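Local coordinates for protein PTS system fructose-like EIIB component 3 (Escherichia coli K12, PDB 4TN5) that probably carries a phosphoryl group from phospho-EIIA to incoming fructose in the bacterial sugar phosphotransferase system, coupling sugar uptake to phosphorylation, at residues S36-T39 and G44-N47; V5-C10 and E72-C77; E22-L27 and L61-I66. One frame throughout, in Å; residues are numbered along the deposited sequence.

Contact 1: residues S36-T39 and G44-N47; sequences SIET and GTEN
The carboxylate of E38 lies between two methyl groups. T45 CG2 sits over one face, 3.9 Å from E38 CD, and V7 CG2 of strand 3-9 lies beneath the opposite face. With CG anti to the backbone N (chi1 174°) and an extended chain, E38 runs out beside its own strand, and the T45 methyl meets it obliquely, coming to 3.8 Å from OE2. The carboxylate oxygens turn elsewhere: OE2 bonds to Q40 NE2, while OE1 accepts from L49 N and pairs with R73 NH1 in a salt bridge. These partners probably hold the group in place and offset its charge in a buried position.

The backbones are joined at a single antiparallel hydrogen-bonded pair, T39 with E46. The bond from T39 N to E46 O, 3.1 Å long, is almost straight (177° at the hydrogen); E46 N returns a bond of 2.8 Å to T39 O. Both donors lie in the plane of the carbonyl that receives them. T39 O also has T45 CA at 3.1 Å, a CA-H...O contact, so two neighbouring residues converge on this oxygen. The side chains of T39 and E46 project on the same face of the sheet, where the T39 methyl and the E46 carboxylate lie near each other. Beyond E46, the positive backbone torsions of N47 turn the chain out of the strand, leaving N47 O 3.7 Å from E38 CA.

With the local strand axes 167° apart in direction and 5.4 Å apart at closest approach, this is a beta hairpin. Strand 44-46 forms one outer border of the alpha/beta sheet, and T39 lies about 8 Å, side chain to side chain, from C10, the inferred phosphocysteine site.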
ATOM      1  N   SER A  36     -11.397   3.184  17.376  1.00 36.39           N
ATOM      2  CA  SER A  36     -11.093   4.554  17.766  1.00 33.04           C
ATOM      3  C   SER A  36     -10.952   5.390  16.501  1.00 34.08           C
ATOM      4  O   SER A  36     -10.229   5.013  15.579  1.00 39.41           O
ATOM      5  CB  SER A  36      -9.801   4.610  18.581  1.00 49.97           C
ATOM      6  OG  SER A  36      -9.871   3.757  19.710  1.00 62.91           O
ATOM      7  N   ILE A  37     -11.645   6.522  16.455  1.00 38.83           N
ATOM      8  CA  ILE A  37     -11.668   7.339  15.246  1.00 41.60           C
ATOM      9  C   ILE A  37     -11.078   8.728  15.459  1.00 43.85           C
ATOM     10  O   ILE A  37     -11.563   9.502  16.284  1.00 41.71           O
ATOM     11  CB  ILE A  37     -13.099   7.484  14.695  1.00 34.72           C
ATOM     12  CG1 ILE A  37     -13.765   6.113  14.576  1.00 35.70           C
ATOM     13  CG2 ILE A  37     -13.083   8.197  13.352  1.00 43.25           C
ATOM     14  CD1 ILE A  37     -15.198   6.172  14.092  1.00 40.70           C
ATOM     15  N   GLU A  38     -10.028   9.036  14.705  1.00 46.17           N
ATOM     16  CA  GLU A  38      -9.432  10.365  14.726  1.00 47.88           C
ATOM     17  C   GLU A  38     -10.131  11.259  13.714  1.00 49.12           C
ATOM     18  O   GLU A  38     -10.402  10.845  12.587  1.00 44.06           O
ATOM     19  CB  GLU A  38      -7.936  10.291  14.417  1.00 53.40           C
ATOM     20  CG  GLU A  38      -7.256  11.647  14.282  1.00 64.30           C
ATOM     21  CD  GLU A  38      -5.757  11.531  14.080  1.00 63.98           C
ATOM     22  OE1 GLU A  38      -5.125  10.706  14.773  1.00 58.01           O
ATOM     23  OE2 GLU A  38      -5.211  12.262  13.225  1.00 60.51           O
ATOM     24  N   THR A  39     -10.427  12.486  14.123  1.00 59.54           N
ATOM     25  CA  THR A  39     -11.070  13.448  13.241  1.00 60.16           C
ATOM     26  C   THR A  39     -10.125  14.591  12.894  1.00 51.80           C
ATOM     27  O   THR A  39      -9.517  15.195  13.775  1.00 61.68           O
ATOM     28  CB  THR A  39     -12.355  14.016  13.874  1.00 69.55           C
ATOM     29  OG1 THR A  39     -13.460  13.157  13.564  1.00 64.30           O
ATOM     30  CG2 THR A  39     -12.641  15.412  13.345  1.00 74.94           C
ATOM     31  N   GLY A  44      -9.646  21.409  13.592  1.00 75.11           N
ATOM     32  CA  GLY A  44      -8.409  20.762  13.988  1.00 67.15           C
ATOM     33  C   GLY A  44      -8.580  19.281  14.267  1.00 65.61           C
ATOM     34  O   GLY A  44      -9.624  18.700  13.971  1.00 62.15           O
ATOM     35  N   THR A  45      -7.548  18.672  14.842  1.00 70.37           N
ATOM     36  CA  THR A  45      -7.570  17.244  15.135  1.00 65.36           C
ATOM     37  C   THR A  45      -8.222  16.946  16.482  1.00 70.41           C
ATOM     38  O   THR A  45      -7.828  17.495  17.510  1.00 76.08           O
ATOM     39  CB  THR A  45      -6.153  16.638  15.112  1.00 54.85           C
ATOM     40  OG1 THR A  45      -5.583  16.798  13.807  1.00 56.44           O
ATOM     41  CG2 THR A  45      -6.201  15.158  15.458  1.00 44.99           C
ATOM     42  N   GLU A  46      -9.223  16.071  16.467  1.00 65.99           N
ATOM     43  CA  GLU A  46      -9.918  15.678  17.689  1.00 67.19           C
ATOM     44  C   GLU A  46      -9.791  14.179  17.936  1.00 59.56           C
ATOM     45  O   GLU A  46      -9.812  13.388  16.991  1.00 39.86           O
ATOM     46  CB  GLU A  46     -11.393  16.068  17.613  1.00 72.43           C
ATOM     47  CG  GLU A  46     -11.635  17.463  17.073  1.00 81.48           C
ATOM     48  CD  GLU A  46     -13.104  17.801  17.004  1.00 90.60           C
ATOM     49  OE1 GLU A  46     -13.875  17.249  17.817  1.00 94.02           O
ATOM     50  OE2 GLU A  46     -13.495  18.607  16.132  1.00 91.49           O
ATOM     51  N   ASN A  47      -9.675  13.802  19.208  1.00 65.63           N
ATOM     52  CA  ASN A  47      -9.442  12.412  19.603  1.00 65.33           C
ATOM     53  C   ASN A  47      -8.386  11.717  18.761  1.00 62.56           C
ATOM     54  O   ASN A  47      -8.598  10.601  18.282  1.00 55.54           O
ATOM     55  CB  ASN A  47     -10.728  11.587  19.577  1.00 75.10           C
ATOM     56  CG  ASN A  47     -11.928  12.362  20.053  1.00 97.06           C
ATOM     57  OD1 ASN A  47     -12.631  12.991  19.263  1.00102.56           O
ATOM     58  ND2 ASN A  47     -12.167  12.335  21.358  1.00105.29           N
TER

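Contact 2: residues V5-C10 and E72-C77; sequences VAVTAC and ERFEHC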
ATOM      1  N   VAL A   5      -8.523   1.229  13.882  1.00 36.38           N
ATOM      2  CA  VAL A   5      -8.339   2.663  14.077  1.00 34.47           C
ATOM      3  C   VAL A   5      -8.697   3.380  12.782  1.00 35.35           C
ATOM      4  O   VAL A   5      -8.511   2.835  11.694  1.00 36.51           O
ATOM      5  CB  VAL A   5      -6.907   3.033  14.519  1.00 40.72           C
ATOM      6  CG1 VAL A   5      -6.607   2.453  15.894  1.00 40.18           C
ATOM      7  CG2 VAL A   5      -5.887   2.562  13.495  1.00 45.73           C
ATOM      8  N   ALA A   6      -9.223   4.591  12.893  1.00 39.30           N
ATOM      9  CA  ALA A   6      -9.711   5.287  11.712  1.00 29.15           C
ATOM     10  C   ALA A   6      -9.442   6.783  11.736  1.00 28.78           C
ATOM     11  O   ALA A   6      -9.381   7.405  12.797  1.00 32.97           O
ATOM     12  CB  ALA A   6     -11.191   5.026  11.529  1.00 19.47           C
ATOM     13  N   VAL A   7      -9.281   7.351  10.547  1.00 36.04           N
ATOM     14  CA  VAL A   7      -9.151   8.790  10.395  1.00 37.74           C
ATOM     15  C   VAL A   7     -10.068   9.275   9.282  1.00 40.07           C
ATOM     16  O   VAL A   7      -9.960   8.833   8.137  1.00 44.07           O
ATOM     17  CB  VAL A   7      -7.706   9.211  10.073  1.00 42.03           C
ATOM     18  CG1 VAL A   7      -7.640  10.710   9.838  1.00 48.42           C
ATOM     19  CG2 VAL A   7      -6.765   8.806  11.196  1.00 38.19           C
ATOM     20  N   THR A   8     -10.983  10.172   9.627  1.00 30.68           N
ATOM     21  CA  THR A   8     -11.851  10.791   8.638  1.00 38.48           C
ATOM     22  C   THR A   8     -11.414  12.236   8.439  1.00 45.40           C
ATOM     23  O   THR A   8     -11.191  12.962   9.407  1.00 55.71           O
ATOM     24  CB  THR A   8     -13.327  10.743   9.068  1.00 45.01           C
ATOM     25  OG1 THR A   8     -13.487  11.422  10.318  1.00 35.77           O
ATOM     26  CG2 THR A   8     -13.783   9.301   9.225  1.00 40.85           C
ATOM     27  N   ALA A   9     -11.281  12.655   7.185  1.00 39.60           N
ATOM     28  CA  ALA A   9     -10.777  13.994   6.908  1.00 48.08           C
ATOM     29  C   ALA A   9     -11.514  14.703   5.780  1.00 57.06           C
ATOM     30  O   ALA A   9     -11.792  14.121   4.731  1.00 54.70           O
ATOM     31  CB  ALA A   9      -9.288  13.948   6.617  1.00 51.60           C
ATOM     32  N   CYS A  10     -11.819  15.974   6.009  1.00 62.08           N
ATOM     33  CA  CYS A  10     -12.447  16.819   5.004  1.00 69.23           C
ATOM     34  C   CYS A  10     -12.071  18.276   5.215  1.00 76.77           C
ATOM     35  O   CYS A  10     -12.153  18.776   6.335  1.00 75.66           O
ATOM     36  CB  CYS A  10     -13.965  16.695   5.069  1.00 72.88           C
ATOM     37  SG  CYS A  10     -14.793  17.946   4.067  1.00130.68           S
ATOM     38  N   GLU A  72       2.115   9.620   8.096  1.00 86.42           N
ATOM     39  CA  GLU A  72       3.309   8.921   8.539  1.00 87.00           C
ATOM     40  C   GLU A  72       3.024   7.724   9.456  1.00 79.70           C
ATOM     41  O   GLU A  72       3.770   6.749   9.449  1.00 84.18           O
ATOM     42  CB  GLU A  72       4.187   9.920   9.316  1.00 95.31           C
ATOM     43  CG  GLU A  72       3.507  10.440  10.573  1.00105.18           C
ATOM     44  CD  GLU A  72       4.274  11.510  11.307  1.00116.55           C
ATOM     45  OE1 GLU A  72       5.492  11.640  11.062  1.00120.10           O
ATOM     46  OE2 GLU A  72       3.652  12.250  12.098  1.00125.04           O
ATOM     47  N   ARG A  73       1.965   7.808  10.260  1.00 66.91           N
ATOM     48  CA  ARG A  73       1.817   6.932  11.417  1.00 58.12           C
ATOM     49  C   ARG A  73       1.343   5.547  11.020  1.00 52.56           C
ATOM     50  O   ARG A  73       1.401   4.606  11.811  1.00 64.45           O
ATOM     51  CB  ARG A  73       0.829   7.553  12.404  1.00 62.43           C
ATOM     52  CG  ARG A  73       1.283   8.888  12.975  1.00 67.27           C
ATOM     53  CD  ARG A  73       0.123   9.620  13.635  1.00 68.32           C
ATOM     54  NE  ARG A  73      -0.893  10.013  12.661  1.00 65.29           N
ATOM     55  CZ  ARG A  73      -2.101  10.472  12.975  1.00 60.95           C
ATOM     56  NH1 ARG A  73      -2.462  10.586  14.247  1.00 60.07           N
ATOM     57  NH2 ARG A  73      -2.954  10.807  12.016  1.00 56.69           N
ATOM     58  N   PHE A  74       0.888   5.434   9.778  1.00 46.86           N
ATOM     59  CA  PHE A  74       0.212   4.237   9.311  1.00 52.09           C
ATOM     60  C   PHE A  74       1.029   3.467   8.278  1.00 55.41           C
ATOM     61  O   PHE A  74       0.512   2.552   7.640  1.00 55.66           O
ATOM     62  CB  PHE A  74      -1.143   4.620   8.714  1.00 47.67           C
ATOM     63  CG  PHE A  74      -2.000   5.450   9.632  1.00 46.96           C
ATOM     64  CD1 PHE A  74      -2.759   4.844  10.617  1.00 43.09           C
ATOM     65  CD2 PHE A  74      -2.053   6.830   9.506  1.00 42.43           C
ATOM     66  CE1 PHE A  74      -3.549   5.592  11.464  1.00 37.74           C
ATOM     67  CE2 PHE A  74      -2.845   7.587  10.353  1.00 54.15           C
ATOM     68  CZ  PHE A  74      -3.595   6.965  11.333  1.00 48.73           C
ATOM     69  N   GLU A  75       2.298   3.829   8.112  1.00 64.51           N
ATOM     70  CA  GLU A  75       3.124   3.184   7.090  1.00 57.10           C
ATOM     71  C   GLU A  75       3.377   1.702   7.378  1.00 55.36           C
ATOM     72  O   GLU A  75       3.590   0.914   6.457  1.00 69.07           O
ATOM     73  CB  GLU A  75       4.443   3.938   6.869  1.00 63.34           C
ATOM     74  CG  GLU A  75       5.504   3.721   7.938  1.00 80.95           C
ATOM     75  CD  GLU A  75       6.593   4.778   7.895  1.00 91.33           C
ATOM     76  OE1 GLU A  75       7.092   5.077   6.788  1.00 99.83           O
ATOM     77  OE2 GLU A  75       6.951   5.310   8.966  1.00 86.93           O
ATOM     78  N   HIS A  76       3.336   1.323   8.652  1.00 53.85           N
ATOM     79  CA  HIS A  76       3.535  -0.073   9.036  1.00 56.72           C
ATOM     80  C   HIS A  76       2.246  -0.746   9.492  1.00 54.77           C
ATOM     81  O   HIS A  76       2.274  -1.682  10.292  1.00 57.97           O
ATOM     82  CB  HIS A  76       4.602  -0.193  10.125  1.00 65.35           C
ATOM     83  CG  HIS A  76       5.969   0.218   9.676  1.00 75.57           C
ATOM     84  ND1 HIS A  76       6.659  -0.454   8.693  1.00 80.69           N
ATOM     85  CD2 HIS A  76       6.776   1.225  10.084  1.00 74.64           C
ATOM     86  CE1 HIS A  76       7.832   0.126   8.507  1.00 83.11           C
ATOM     87  NE2 HIS A  76       7.928   1.147   9.340  1.00 82.53           N
ATOM     88  N   CYS A  77       1.120  -0.273   8.974  1.00 43.46           N
ATOM     89  CA  CYS A  77      -0.168  -0.856   9.314  1.00 40.32           C
ATOM     90  C   CYS A  77      -0.831  -1.463   8.088  1.00 31.73           C
ATOM     91  O   CYS A  77      -0.641  -0.989   6.968  1.00 40.96           O
ATOM     92  CB  CYS A  77      -1.098   0.204   9.913  1.00 50.82           C
ATOM     93  SG  CYS A  77      -0.367   1.197  11.231  1.00118.94           S
TER
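F74 reaches V5 and V7 from the loop that precedes strand 79-82. Its CB leaves the backbone toward strand 3-9, and with chi1 at -53° CG lies anti to the carbonyl carbon, which sends the ring out to the valines. F74 CE1 is 4.3 Å from V5 CG2, which lies at the ring edge, near its plane; CE2 is 4.2 Å from V7 CG2. The same V7 methyl makes the closest approach at the tip, 3.7 Å from CZ, at an oblique angle to the ring.

V5 and V7 are thus on one face of the mixed alpha/beta sheet, whose strand 3-9 leads directly into C10, the inferred site of the phosphocysteine intermediate; the loop with F74 closes over that face, and I54 of helix 51-56 also touches the F74 side chain.

R73 borders F74 twice: its CB is 4.1 Å above one ring face, and F74 CZ lies 3.8 Å above the plane of the R73 guanidinium, toward the rim. The guanidinium is directed by its NE to G70 O. The chain then makes a type I turn from F74 to C77, closed by C77 N bonding to F74 O at 3.2 Å.

Contact 3: residues E22-L27 and L61-I66; sequences ERLEKL and LLITDI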
ATOM      1  N   GLU A  22     -19.540   8.840  12.149  1.00 58.60           N
ATOM      2  CA  GLU A  22     -20.804   8.322  12.656  1.00 46.45           C
ATOM      3  C   GLU A  22     -21.139   6.963  12.058  1.00 27.63           C
ATOM      4  O   GLU A  22     -21.359   5.994  12.785  1.00 30.90           O
ATOM      5  CB  GLU A  22     -21.939   9.305  12.357  1.00 63.95           C
ATOM      6  CG  GLU A  22     -23.314   8.868  12.844  1.00 70.99           C
ATOM      7  CD  GLU A  22     -23.431   8.818  14.356  1.00 82.44           C
ATOM      8  OE1 GLU A  22     -22.537   9.347  15.051  1.00 85.86           O
ATOM      9  OE2 GLU A  22     -24.429   8.256  14.852  1.00 87.53           O
ATOM     10  N   ARG A  23     -21.177   6.903  10.731  1.00 26.63           N
ATOM     11  CA  ARG A  23     -21.535   5.676  10.033  1.00 39.54           C
ATOM     12  C   ARG A  23     -20.576   4.546  10.380  1.00 41.14           C
ATOM     13  O   ARG A  23     -20.994   3.408  10.553  1.00 44.55           O
ATOM     14  CB  ARG A  23     -21.576   5.901   8.517  1.00 41.10           C
ATOM     15  CG  ARG A  23     -22.096   4.702   7.735  1.00 53.75           C
ATOM     16  CD  ARG A  23     -23.279   5.076   6.850  1.00 64.70           C
ATOM     17  NE  ARG A  23     -22.876   5.751   5.618  1.00 72.34           N
ATOM     18  CZ  ARG A  23     -23.581   6.709   5.023  1.00 80.67           C
ATOM     19  NH1 ARG A  23     -24.721   7.125   5.547  1.00 85.14           N
ATOM     20  NH2 ARG A  23     -23.145   7.259   3.902  1.00 88.35           N
ATOM     21  N   LEU A  24     -19.294   4.870  10.511  1.00 36.77           N
ATOM     22  CA  LEU A  24     -18.282   3.858  10.793  1.00 36.20           C
ATOM     23  C   LEU A  24     -18.406   3.288  12.205  1.00 42.03           C
ATOM     24  O   LEU A  24     -18.256   2.084  12.408  1.00 47.03           O
ATOM     25  CB  LEU A  24     -16.881   4.424  10.579  1.00 32.82           C
ATOM     26  CG  LEU A  24     -15.753   3.406  10.729  1.00 39.58           C
ATOM     27  CD1 LEU A  24     -15.929   2.285   9.721  1.00 29.67           C
ATOM     28  CD2 LEU A  24     -14.416   4.084  10.542  1.00 35.92           C
ATOM     29  N   GLU A  25     -18.675   4.159  13.172  1.00 41.12           N
ATOM     30  CA  GLU A  25     -18.842   3.742  14.562  1.00 39.96           C
ATOM     31  C   GLU A  25     -19.947   2.697  14.686  1.00 37.96           C
ATOM     32  O   GLU A  25     -19.837   1.751  15.465  1.00 45.06           O
ATOM     33  CB  GLU A  25     -19.152   4.948  15.451  1.00 41.35           C
ATOM     34  CG  GLU A  25     -18.958   4.697  16.940  1.00 62.88           C
ATOM     35  CD  GLU A  25     -18.077   5.743  17.594  1.00 83.63           C
ATOM     36  OE1 GLU A  25     -17.658   6.688  16.894  1.00 90.97           O
ATOM     37  OE2 GLU A  25     -17.794   5.615  18.804  1.00 87.73           O
ATOM     38  N   LYS A  26     -21.006   2.859  13.899  1.00 32.00           N
ATOM     39  CA  LYS A  26     -22.119   1.917  13.932  1.00 48.91           C
ATOM     40  C   LYS A  26     -21.983   0.790  12.904  1.00 44.35           C
ATOM     41  O   LYS A  26     -22.669  -0.220  12.998  1.00 50.87           O
ATOM     42  CB  LYS A  26     -23.468   2.641  13.832  1.00 62.78           C
ATOM     43  CG  LYS A  26     -24.214   2.466  12.522  1.00 72.93           C
ATOM     44  CD  LYS A  26     -25.304   3.515  12.402  1.00 79.96           C
ATOM     45  CE  LYS A  26     -25.711   3.735  10.961  1.00 92.99           C
ATOM     46  NZ  LYS A  26     -26.913   4.614  10.875  1.00100.18           N
ATOM     47  N   LEU A  27     -21.079   0.950  11.943  1.00 47.45           N
ATOM     48  CA  LEU A  27     -20.688  -0.174  11.097  1.00 35.48           C
ATOM     49  C   LEU A  27     -19.859  -1.133  11.936  1.00 38.11           C
ATOM     50  O   LEU A  27     -19.864  -2.344  11.715  1.00 51.75           O
ATOM     51  CB  LEU A  27     -19.854   0.293   9.900  1.00 43.84           C
ATOM     52  CG  LEU A  27     -20.569   1.043   8.777  1.00 49.20           C
ATOM     53  CD1 LEU A  27     -19.642   1.310   7.602  1.00 42.93           C
ATOM     54  CD2 LEU A  27     -21.781   0.274   8.334  1.00 50.55           C
ATOM     55  N   LEU A  61      -8.355   2.340   8.937  1.00 37.73           N
ATOM     56  CA  LEU A  61      -9.207   2.799   7.847  1.00 27.69           C
ATOM     57  C   LEU A  61      -9.020   4.294   7.640  1.00 33.50           C
ATOM     58  O   LEU A  61      -9.242   5.091   8.551  1.00 37.60           O
ATOM     59  CB  LEU A  61     -10.676   2.472   8.117  1.00 29.50           C
ATOM     60  CG  LEU A  61     -11.648   2.871   7.004  1.00 39.51           C
ATOM     61  CD1 LEU A  61     -11.202   2.298   5.669  1.00 43.10           C
ATOM     62  CD2 LEU A  61     -13.061   2.417   7.333  1.00 31.60           C
ATOM     63  N   LEU A  62      -8.601   4.670   6.438  1.00 32.57           N
ATOM     64  CA  LEU A  62      -8.331   6.068   6.135  1.00 28.12           C
ATOM     65  C   LEU A  62      -9.374   6.630   5.181  1.00 43.76           C
ATOM     66  O   LEU A  62      -9.295   6.440   3.968  1.00 48.36           O
ATOM     67  CB  LEU A  62      -6.924   6.223   5.557  1.00 38.72           C
ATOM     68  CG  LEU A  62      -5.822   5.597   6.415  1.00 45.95           C
ATOM     69  CD1 LEU A  62      -4.454   5.805   5.784  1.00 46.56           C
ATOM     70  CD2 LEU A  62      -5.855   6.149   7.833  1.00 37.79           C
ATOM     71  N   ILE A  63     -10.358   7.317   5.748  1.00 50.92           N
ATOM     72  CA  ILE A  63     -11.429   7.919   4.969  1.00 48.55           C
ATOM     73  C   ILE A  63     -11.115   9.389   4.738  1.00 49.60           C
ATOM     74  O   ILE A  63     -11.446  10.239   5.562  1.00 55.52           O
ATOM     75  CB  ILE A  63     -12.771   7.806   5.707  1.00 51.30           C
ATOM     76  CG1 ILE A  63     -12.929   6.407   6.307  1.00 52.89           C
ATOM     77  CG2 ILE A  63     -13.922   8.141   4.773  1.00 56.67           C
ATOM     78  CD1 ILE A  63     -14.166   6.241   7.159  1.00 49.41           C
ATOM     79  N   THR A  64     -10.475   9.694   3.614  1.00 53.25           N
ATOM     80  CA  THR A  64     -10.011  11.055   3.380  1.00 69.31           C
ATOM     81  C   THR A  64      -9.922  11.447   1.910  1.00 79.82           C
ATOM     82  O   THR A  64      -9.576  10.637   1.049  1.00 82.77           O
ATOM     83  CB  THR A  64      -8.637  11.294   4.036  1.00 73.62           C
ATOM     84  OG1 THR A  64      -8.185  12.620   3.737  1.00 69.23           O
ATOM     85  CG2 THR A  64      -7.615  10.285   3.527  1.00 74.38           C
ATOM     86  N   ASP A  65     -10.242  12.707   1.639  1.00 92.15           N
ATOM     87  CA  ASP A  65     -10.014  13.295   0.331  1.00105.40           C
ATOM     88  C   ASP A  65      -8.624  13.907   0.352  1.00110.92           C
ATOM     89  O   ASP A  65      -7.886  13.852  -0.631  1.00121.54           O
ATOM     90  CB  ASP A  65     -11.035  14.402   0.063  1.00117.35           C
ATOM     91  CG  ASP A  65     -12.465  13.945   0.274  1.00121.08           C
ATOM     92  OD1 ASP A  65     -12.776  12.783  -0.059  1.00119.38           O
ATOM     93  OD2 ASP A  65     -13.275  14.750   0.779  1.00128.87           O
ATOM     94  N   ILE A  66      -8.271  14.472   1.502  1.00 89.38           N
ATOM     95  CA  ILE A  66      -7.086  15.309   1.633  1.00 89.55           C
ATOM     96  C   ILE A  66      -5.846  14.568   2.116  1.00 85.40           C
ATOM     97  O   ILE A  66      -5.834  13.342   2.227  1.00 80.93           O
ATOM     98  CB  ILE A  66      -7.355  16.471   2.599  1.00 84.02           C
ATOM     99  CG1 ILE A  66      -7.511  15.947   4.030  1.00 76.36           C
ATOM    100  CG2 ILE A  66      -8.602  17.210   2.173  1.00 85.88           C
ATOM    101  CD1 ILE A  66      -7.629  17.034   5.072  1.00 75.64           C
TER
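L24 and L61 mark the nearest backbone approach of the helix to the strand, their CA atoms standing 9.6 Å apart, a spacing that side chains alone must bridge. Within the helical segment, L27 N bonds to R23 O at 2.8 Å, whereas the K26 N to E22 O bond is weak. The other segment is extended from L61 to T64 and then bends at D65, whose backbone torsions leave the strand region. T64 OG1 donates to I66 O at 2.9 Å across this bend, from a position 47° out of the carbonyl plane.

Three apolar side chains make the contact. L24 enters with CG anti to its backbone N (chi1 -175°), and its two methyls divide the work: CD1 is 3.7 Å from L61 CD2, while CD2 is 3.9 Å from that same L61 methyl and 4.0 Å from I63 CD1. L61 therefore offers one branch to both ends of the L24 fork. I63 meets L24 CD2 through CD1, the tip of its longer arm, and the chi1 of -44°, with CG1 anti to the carbonyl carbon, turns that arm toward the helix. All three residues are buried.

L24 also touches A6, so helix 18-30 spans strands 3-9 and 59-64, which are parallel neighbours joined by backbone bonds of L61 and I63 to V5 and V7. I84 and F87 of helix 84-89 pack on I63, F87 also meets L27, and V80 of strand 79-82 borders L61; the contact thus lies in the hydrophobic layer between the sheet and helices 18-30 and 84-89.

The three contacts share one sheet but differ in depth and chemistry. Contact 3 is buried and apolar throughout; contact 2, also buried, is mostly so, with a guanidinium beside the ring and a methyl; contact 1, at the sheet border, is partly buried and rests on backbone hydrogen bonds. Strand 3-9 links them all, pairing with strands 34-41 and 59-64: A6 O probably accepts from E38 N of contact 1. Its side chains serve both faces, V5 and V7 toward the 72-77 loop, A6 toward the helix, where A6 CB lies 3.5 Å from L24 CD2. Contacts 1 and 3 meet more lightly, through I37 CD1. Both are nested within the chain loop that contact 2 closes.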